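Local coordinates for protein acetyl xylan esterase (Paenibacillus sp. R4, PDB 6AGQ) that probably removes acetyl groups from acetylated xylan as a cold-active serine esterase of the alpha/beta-hydrolase superfamily, at residues Cys212-Tyr226 / Asp274-Tyr286. Numbering follows the deposited sequence.
Sequences CHFRRSVEIHASGPY and DITCPPSTCFAAY
R216 reaches S280 with its chain extended from CG to NE, and NE-H points almost straight at the hydroxyl (NE to OG 2.8 Å, 170° at the hydrogen). The oxygen lies at the edge of the guanidinium, in its plane, with NH1 adding a weak second bond, while CG2 of I220 sits over one face. With an alanine in place of R216, the S280 hydroxyl would probably lose its NE donor and I220 CG2 the guanidinium it packs against. The next residue, T281, turns its two branches to different tasks. With OG1 between the backbone N and carbonyl carbon (chi1 63°), the hydroxyl donates back to P278 O, 2.7 Å away in the carbonyl plane, and accepts from a water that also bonds Y226 OH; CG2 instead faces H213 CB and, at 3.4 Å, S217 OG. Helices 214-219 and 279-286 run antiparallel (171°), the latter following strand 265-271 of the alpha/beta-hydrolase sheet. A Schellman motif ends helix 214-219, and the chain beyond it meets the loop 274-278: S223 N donates to I275 O (2.9 Å), the A222 methyl packs on P278 CG (3.7 Å), and S223 OG touches I275 CD1. The Y226 ring presents its edge to T276 O, 3.3 Å from CD2, and takes S217 CB over one face. D274 OD1 accepts from T276 N, closing an Asx turn, and from C277 N, completing an Asx motif.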
loop_
_atom_site.group_PDB
_atom_site.type_symbol
_atom_site.label_atom_id
_atom_site.label_comp_id
_atom_site.label_asym_id
_atom_site.label_seq_id
_atom_site.Cartn_x
_atom_site.Cartn_y
_atom_site.Cartn_z
ATOM N N CYS A 212 -9.883 20.618 -17.007
ATOM C CA CYS A 212 -9.125 21.037 -18.200
ATOM C C CYS A 212 -8.739 19.795 -18.979
ATOM O O CYS A 212 -8.378 18.770 -18.408
ATOM C CB CYS A 212 -7.847 21.835 -17.877
ATOM S SG CYS A 212 -8.099 23.425 -16.989
ATOM N N HIS A 213 -8.776 19.949 -20.296
ATOM C CA HIS A 213 -8.388 18.963 -21.250
ATOM C C HIS A 213 -8.914 17.570 -20.904
ATOM O O HIS A 213 -8.115 16.647 -20.717
ATOM C CB HIS A 213 -6.851 19.053 -21.397
ATOM C CG HIS A 213 -6.336 18.482 -22.675
ATOM N ND1 HIS A 213 -7.166 18.116 -23.717
ATOM C CD2 HIS A 213 -5.071 18.238 -23.096
ATOM C CE1 HIS A 213 -6.436 17.635 -24.714
ATOM N NE2 HIS A 213 -5.164 17.686 -24.355
ATOM N N PHE A 214 -10.251 17.461 -20.771
ATOM C CA PHE A 214 -10.933 16.240 -20.262
ATOM C C PHE A 214 -10.507 14.878 -20.837
ATOM O O PHE A 214 -10.328 13.915 -20.101
ATOM C CB PHE A 214 -12.444 16.332 -20.402
ATOM C CG PHE A 214 -13.116 17.215 -19.358
ATOM C CD1 PHE A 214 -13.231 16.793 -18.035
ATOM C CD2 PHE A 214 -13.649 18.444 -19.715
ATOM C CE1 PHE A 214 -13.859 17.571 -17.081
ATOM C CE2 PHE A 214 -14.270 19.237 -18.776
ATOM C CZ PHE A 214 -14.375 18.798 -17.450
ATOM N N ARG A 215 -10.439 14.770 -22.141
ATOM C CA ARG A 215 -10.148 13.509 -22.777
ATOM C C ARG A 215 -8.712 13.039 -22.474
ATOM O O ARG A 215 -8.467 11.865 -22.312
ATOM C CB ARG A 215 -10.372 13.634 -24.267
ATOM C CG ARG A 215 -10.336 12.294 -24.998
ATOM C CD ARG A 215 -10.140 12.534 -26.487
ATOM N NE ARG A 215 -11.398 12.909 -27.127
ATOM C CZ ARG A 215 -12.314 12.037 -27.547
ATOM N NH1 ARG A 215 -12.172 10.699 -27.405
ATOM N NH2 ARG A 215 -13.397 12.513 -28.106
ATOM N N ARG A 216 -7.789 13.956 -22.310
ATOM C CA ARG A 216 -6.439 13.590 -21.896
ATOM C C ARG A 216 -6.354 13.197 -20.407
ATOM O O ARG A 216 -5.747 12.188 -20.062
ATOM C CB ARG A 216 -5.444 14.672 -22.247
ATOM C CG ARG A 216 -4.013 14.245 -21.965
ATOM C CD ARG A 216 -3.011 15.321 -22.355
ATOM N NE ARG A 216 -1.705 14.988 -21.796
ATOM C CZ ARG A 216 -0.829 14.117 -22.332
ATOM N NH1 ARG A 216 0.305 13.860 -21.688
ATOM N NH2 ARG A 216 -1.059 13.503 -23.489
ATOM N N SER A 217 -6.931 14.007 -19.538
ATOM C CA SER A 217 -7.035 13.675 -18.124
ATOM C C SER A 217 -7.481 12.237 -17.957
ATOM O O SER A 217 -6.803 11.456 -17.296
ATOM C CB SER A 217 -8.011 14.592 -17.468
ATOM O OG SER A 217 -7.562 15.929 -17.587
ATOM N N VAL A 218 -8.589 11.873 -18.596
ATOM C CA VAL A 218 -9.131 10.518 -18.487
ATOM C C VAL A 218 -8.226 9.433 -19.058
ATOM O O VAL A 218 -7.939 8.480 -18.376
ATOM C CB VAL A 218 -10.517 10.417 -19.160
ATOM C CG1 VAL A 218 -10.960 8.957 -19.278
ATOM C CG2 VAL A 218 -11.559 11.215 -18.360
ATOM N N GLU A 219 -7.747 9.603 -20.292
ATOM C CA GLU A 219 -6.913 8.609 -20.947
ATOM C C GLU A 219 -5.537 8.415 -20.317
ATOM O O GLU A 219 -5.006 7.302 -20.338
ATOM C CB GLU A 219 -6.810 8.866 -22.470
ATOM C CG GLU A 219 -5.662 9.764 -22.917
ATOM C CD GLU A 219 -5.703 10.191 -24.401
ATOM O OE1 GLU A 219 -6.806 10.262 -25.013
ATOM O OE2 GLU A 219 -4.601 10.469 -24.954
ATOM N N ILE A 220 -4.945 9.451 -19.728
ATOM C CA ILE A 220 -3.708 9.222 -18.984
ATOM C C ILE A 220 -3.926 8.794 -17.550
ATOM O O ILE A 220 -2.967 8.723 -16.771
ATOM C CB ILE A 220 -2.698 10.387 -19.106
ATOM C CG1 ILE A 220 -3.116 11.627 -18.302
ATOM C CG2 ILE A 220 -2.432 10.654 -20.588
ATOM C CD1 ILE A 220 -2.164 12.798 -18.475
ATOM N N HIS A 221 -5.178 8.507 -17.192
ATOM C CA HIS A 221 -5.529 7.860 -15.917
ATOM C C HIS A 221 -5.218 8.745 -14.730
ATOM O O HIS A 221 -4.810 8.260 -13.693
ATOM C CB HIS A 221 -4.827 6.502 -15.779
ATOM C CG HIS A 221 -5.098 5.584 -16.926
ATOM N ND1 HIS A 221 -6.363 5.114 -17.210
ATOM C CD2 HIS A 221 -4.278 5.067 -17.872
ATOM C CE1 HIS A 221 -6.310 4.354 -18.289
ATOM N NE2 HIS A 221 -5.057 4.307 -18.709
ATOM N N ALA A 222 -5.445 10.052 -14.870
ATOM C CA ALA A 222 -5.431 10.930 -13.711
ATOM C C ALA A 222 -6.277 10.362 -12.555
ATOM O O ALA A 222 -7.327 9.778 -12.792
ATOM C CB ALA A 222 -5.903 12.310 -14.090
ATOM N N SER A 223 -5.753 10.472 -11.327
ATOM C CA SER A 223 -6.460 10.099 -10.074
ATOM C C SER A 223 -7.482 11.188 -9.661
ATOM O O SER A 223 -7.692 12.177 -10.392
ATOM C CB SER A 223 -5.450 9.900 -8.950
ATOM O OG SER A 223 -4.482 8.952 -9.319
ATOM N N GLY A 224 -8.156 10.965 -8.532
ATOM C CA GLY A 224 -9.245 11.856 -8.039
ATOM C C GLY A 224 -10.472 11.870 -8.944
ATOM O O GLY A 224 -10.756 10.904 -9.650
ATOM N N PRO A 225 -11.194 12.971 -8.965
ATOM C CA PRO A 225 -12.514 13.005 -9.639
ATOM C C PRO A 225 -12.552 12.656 -11.145
ATOM O O PRO A 225 -13.591 12.191 -11.635
ATOM C CB PRO A 225 -12.994 14.471 -9.423
ATOM C CG PRO A 225 -11.823 15.231 -8.832
ATOM C CD PRO A 225 -10.826 14.244 -8.308
ATOM N N TYR A 226 -11.459 12.863 -11.887
ATOM C CA TYR A 226 -11.421 12.374 -13.256
ATOM C C TYR A 226 -11.739 10.849 -13.387
ATOM O O TYR A 226 -12.301 10.424 -14.384
ATOM C CB TYR A 226 -10.119 12.690 -13.933
ATOM C CG TYR A 226 -9.863 14.125 -14.252
ATOM C CD1 TYR A 226 -10.736 14.845 -15.080
ATOM C CD2 TYR A 226 -8.723 14.765 -13.780
ATOM C CE1 TYR A 226 -10.501 16.164 -15.396
ATOM C CE2 TYR A 226 -8.451 16.105 -14.118
ATOM C CZ TYR A 226 -9.354 16.814 -14.906
ATOM O OH TYR A 226 -9.099 18.120 -15.277
ATOM N N ASP A 274 1.918 16.336 -9.902
ATOM C CA ASP A 274 0.472 16.222 -9.677
ATOM C C ASP A 274 -0.088 15.080 -10.561
ATOM O O ASP A 274 0.026 15.126 -11.795
ATOM C CB ASP A 274 -0.187 17.558 -10.042
ATOM C CG ASP A 274 -1.568 17.756 -9.398
ATOM O OD1 ASP A 274 -2.346 16.751 -9.321
ATOM O OD2 ASP A 274 -1.869 18.955 -9.027
ATOM N N ILE A 275 -0.634 14.072 -9.913
ATOM C CA ILE A 275 -1.376 12.988 -10.596
ATOM C C ILE A 275 -2.901 13.168 -10.651
ATOM O O ILE A 275 -3.583 12.382 -11.340
ATOM C CB ILE A 275 -1.027 11.578 -10.033
ATOM C CG1 ILE A 275 -1.447 11.428 -8.565
ATOM C CG2 ILE A 275 0.464 11.324 -10.180
ATOM C CD1 ILE A 275 -1.510 9.981 -8.109
ATOM N N THR A 276 -3.416 14.199 -9.966
ATOM C CA THR A 276 -4.836 14.532 -9.992
ATOM C C THR A 276 -5.242 15.534 -11.061
ATOM O O THR A 276 -6.229 15.327 -11.734
ATOM C CB THR A 276 -5.267 14.975 -8.600
ATOM O OG1 THR A 276 -5.160 13.823 -7.762
ATOM C CG2 THR A 276 -6.706 15.479 -8.580
ATOM N N CYS A 277 -4.534 16.662 -11.139
ATOM C CA CYS A 277 -4.594 17.587 -12.287
ATOM C C CYS A 277 -3.193 17.570 -12.958
ATOM O O CYS A 277 -2.301 18.374 -12.640
ATOM C CB CYS A 277 -5.020 18.995 -11.865
ATOM S SG CYS A 277 -6.490 18.982 -10.782
ATOM N N PRO A 278 -2.987 16.605 -13.852
ATOM C CA PRO A 278 -1.646 16.390 -14.392
ATOM C C PRO A 278 -1.202 17.611 -15.153
ATOM O O PRO A 278 -2.050 18.229 -15.800
ATOM C CB PRO A 278 -1.813 15.216 -15.345
ATOM C CG PRO A 278 -3.126 14.607 -14.975
ATOM C CD PRO A 278 -3.977 15.764 -14.542
ATOM N N PRO A 279 0.090 17.959 -15.052
ATOM C CA PRO A 279 0.582 19.231 -15.524
ATOM C C PRO A 279 0.381 19.486 -17.021
ATOM O O PRO A 279 0.207 20.635 -17.404
ATOM C CB PRO A 279 2.050 19.202 -15.126
ATOM C CG PRO A 279 2.378 17.757 -15.039
ATOM C CD PRO A 279 1.178 17.085 -14.582
ATOM N N SER A 280 0.313 18.461 -17.851
ATOM C CA SER A 280 0.010 18.673 -19.287
ATOM C C SER A 280 -1.358 19.258 -19.530
ATOM O O SER A 280 -1.584 19.978 -20.521
ATOM C CB SER A 280 0.129 17.398 -20.093
ATOM O OG SER A 280 -0.669 16.349 -19.539
ATOM N N THR A 281 -2.291 18.978 -18.653
ATOM C CA THR A 281 -3.652 19.511 -18.810
ATOM C C THR A 281 -3.713 20.985 -18.332
ATOM O O THR A 281 -4.425 21.805 -18.887
ATOM C CB THR A 281 -4.721 18.625 -18.138
ATOM O OG1 THR A 281 -4.533 18.539 -16.704
ATOM C CG2 THR A 281 -4.709 17.225 -18.786
ATOM N N CYS A 282 -2.918 21.302 -17.327
ATOM C CA CYS A 282 -2.779 22.656 -16.815
ATOM C C CYS A 282 -2.090 23.524 -17.852
ATOM O O CYS A 282 -2.602 24.612 -18.162
ATOM C CB CYS A 282 -2.055 22.632 -15.485
ATOM S SG CYS A 282 -3.080 21.873 -14.188
ATOM N N PHE A 283 -0.976 23.034 -18.410
ATOM C CA PHE A 283 -0.253 23.721 -19.486
ATOM C C PHE A 283 -1.080 23.953 -20.750
ATOM O O PHE A 283 -1.024 25.063 -21.322
ATOM C CB PHE A 283 1.107 23.079 -19.806
ATOM C CG PHE A 283 2.253 23.708 -19.052
ATOM C CD1 PHE A 283 2.658 24.989 -19.349
ATOM C CD2 PHE A 283 2.894 23.034 -17.994
ATOM C CE1 PHE A 283 3.694 25.584 -18.636
ATOM C CE2 PHE A 283 3.923 23.626 -17.277
ATOM C CZ PHE A 283 4.324 24.899 -17.601
ATOM N N ALA A 284 -1.913 22.980 -21.116
ATOM C CA ALA A 284 -2.806 23.109 -22.234
ATOM C C ALA A 284 -3.766 24.295 -22.171
ATOM O O ALA A 284 -3.967 24.988 -23.195
ATOM C CB ALA A 284 -3.602 21.814 -22.396
ATOM N N ALA A 285 -4.422 24.503 -21.025
ATOM C CA ALA A 285 -5.192 25.753 -20.808
ATOM C C ALA A 285 -4.286 27.028 -20.742
ATOM O O ALA A 285 -4.550 27.993 -21.477
ATOM C CB ALA A 285 -6.096 25.658 -19.545
ATOM N N TYR A 286 -3.237 27.019 -19.906
ATOM C CA TYR A 286 -2.235 28.140 -19.821
ATOM C C TYR A 286 -1.764 28.598 -21.211
ATOM O O TYR A 286 -1.768 29.767 -21.521
ATOM C CB TYR A 286 -1.003 27.704 -18.979
ATOM C CG TYR A 286 0.065 28.780 -18.814
ATOM C CD1 TYR A 286 -0.167 29.848 -17.971
ATOM C CD2 TYR A 286 1.276 28.748 -19.520
ATOM C CE1 TYR A 286 0.736 30.844 -17.808
ATOM C CE2 TYR A 286 2.214 29.764 -19.363
ATOM C CZ TYR A 286 1.927 30.817 -18.489
ATOM O OH TYR A 286 2.770 31.909 -18.217
HETATM O O HOH W 1 -6.734 19.365 -14.756
#